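Local structure of beta-lactamase (Klebsiella pneumoniae, 6HUH) at residues Gln90-Thr93 with Pro94-Met98. The protein probably hydrolyses beta-lactam antibiotics to substituted beta-amino acids, as a class D serine beta-lactamase that confers antibiotic resistance. Sequence-based numbering, arbitrary orientation.
Sequences QTTT and PSRWM
T93 and W97 are joined by the hydrogen bond that starts helix 94-99: W97 N donates to T93 O over 2.9 Å, nearly in line with the carbonyl, although the N-H...O angle is a bent 142°. T93 holds the N-cap position, where threonine is common because its side-chain oxygen can accept from N-H groups of the first turn that lack a backbone acceptor; a chi1 of 71° tucks OG1 between its own N and carbonyl carbon, 3.5 Å from R96 N and 3.7 Å from R96 CB. P94 follows as the first helical residue, a place that suits proline, since its ring nitrogen has no N-H to offer and the ring holds phi near the helical value.

In the helical half of this transpeptidase-like fold, the turn packs against helices 56-64 and 103-113. The buried W97 side chain lies about 8 Å from that of S51, the predicted acyl-ester serine, and its NE1 is hydrogen-bonded to S106 OG.

The side chains of R96 and T92 meet by van der Waals contact. R96, extended with CG anti to its N (chi1 -174°), runs back along the loop and crosses the T92 side chain at about a right angle. T92 CG2 meets the guanidinium at its edge, 3.6 Å from NE, while R96 CD lies beside the same methyl and 3.5 Å from T91 O. Beyond them, NH2 makes a weak hydrogen bond to E87 O.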
# COMPACT_ATOMS: atom_id res chain seq x y z
N GLN A 90 -12.05 -8.25 2.09
CA GLN A 90 -12.45 -7.16 1.19
C GLN A 90 -11.86 -7.27 -0.21
O GLN A 90 -11.26 -8.29 -0.54
CB GLN A 90 -12.18 -5.77 1.80
CG GLN A 90 -13.47 -4.94 2.05
CD GLN A 90 -14.19 -4.39 0.81
OE1 GLN A 90 -15.03 -5.06 0.19
NE2 GLN A 90 -13.95 -3.13 0.49
N THR A 91 -12.09 -6.23 -1.05
CA THR A 91 -11.58 -6.12 -2.42
C THR A 91 -10.04 -6.04 -2.36
O THR A 91 -9.50 -5.15 -1.69
CB THR A 91 -12.24 -4.91 -3.13
OG1 THR A 91 -13.64 -5.15 -3.25
CG2 THR A 91 -11.66 -4.63 -4.50
N THR A 92 -9.34 -6.98 -3.01
CA THR A 92 -7.89 -6.92 -2.98
C THR A 92 -7.31 -6.56 -4.35
O THR A 92 -7.91 -6.85 -5.39
CB THR A 92 -7.27 -8.19 -2.35
OG1 THR A 92 -7.64 -9.30 -3.13
CG2 THR A 92 -7.72 -8.42 -0.90
N THR A 93 -6.20 -5.84 -4.33
CA THR A 93 -5.43 -5.38 -5.49
C THR A 93 -4.10 -6.15 -5.44
O THR A 93 -3.83 -6.77 -4.40
CB THR A 93 -5.22 -3.84 -5.42
OG1 THR A 93 -4.31 -3.51 -4.37
CG2 THR A 93 -6.49 -3.08 -5.20
N PRO A 94 -3.21 -6.14 -6.48
CA PRO A 94 -1.95 -6.90 -6.38
C PRO A 94 -1.02 -6.44 -5.25
O PRO A 94 -0.20 -7.22 -4.78
CB PRO A 94 -1.33 -6.73 -7.77
CG PRO A 94 -2.47 -6.39 -8.66
CD PRO A 94 -3.34 -5.52 -7.83
N SER A 95 -1.16 -5.18 -4.81
CA SER A 95 -0.38 -4.54 -3.73
C SER A 95 -0.83 -5.07 -2.36
O SER A 95 -0.00 -5.35 -1.49
CB SER A 95 -0.54 -3.02 -3.80
OG SER A 95 0.27 -2.36 -2.85
N ARG A 96 -2.15 -5.19 -2.19
CA ARG A 96 -2.84 -5.69 -1.00
C ARG A 96 -2.71 -7.23 -0.92
O ARG A 96 -2.72 -7.79 0.18
CB ARG A 96 -4.32 -5.25 -1.05
CG ARG A 96 -5.11 -5.59 0.19
CD ARG A 96 -6.49 -4.99 0.16
NE ARG A 96 -7.34 -5.55 1.22
CZ ARG A 96 -7.46 -5.03 2.44
NH1 ARG A 96 -6.79 -3.94 2.77
NH2 ARG A 96 -8.26 -5.60 3.33
N TRP A 97 -2.58 -7.90 -2.09
CA TRP A 97 -2.40 -9.36 -2.26
C TRP A 97 -1.12 -9.80 -1.60
O TRP A 97 -1.12 -10.70 -0.77
CB TRP A 97 -2.30 -9.65 -3.76
CG TRP A 97 -1.97 -11.04 -4.17
CD1 TRP A 97 -2.54 -12.19 -3.70
CD2 TRP A 97 -1.18 -11.43 -5.30
NE1 TRP A 97 -2.08 -13.27 -4.40
CE2 TRP A 97 -1.24 -12.83 -5.39
CE3 TRP A 97 -0.36 -10.73 -6.20
CZ2 TRP A 97 -0.53 -13.55 -6.37
CZ3 TRP A 97 0.34 -11.43 -7.16
CH2 TRP A 97 0.25 -12.82 -7.25
N MET A 98 -0.01 -9.12 -1.95
CA MET A 98 1.32 -9.37 -1.43
C MET A 98 1.39 -9.09 0.07
O MET A 98 1.90 -9.93 0.82
CB MET A 98 2.36 -8.53 -2.19
CG MET A 98 2.60 -9.00 -3.60
SD MET A 98 3.09 -10.74 -3.67
CE MET A 98 3.91 -10.77 -5.20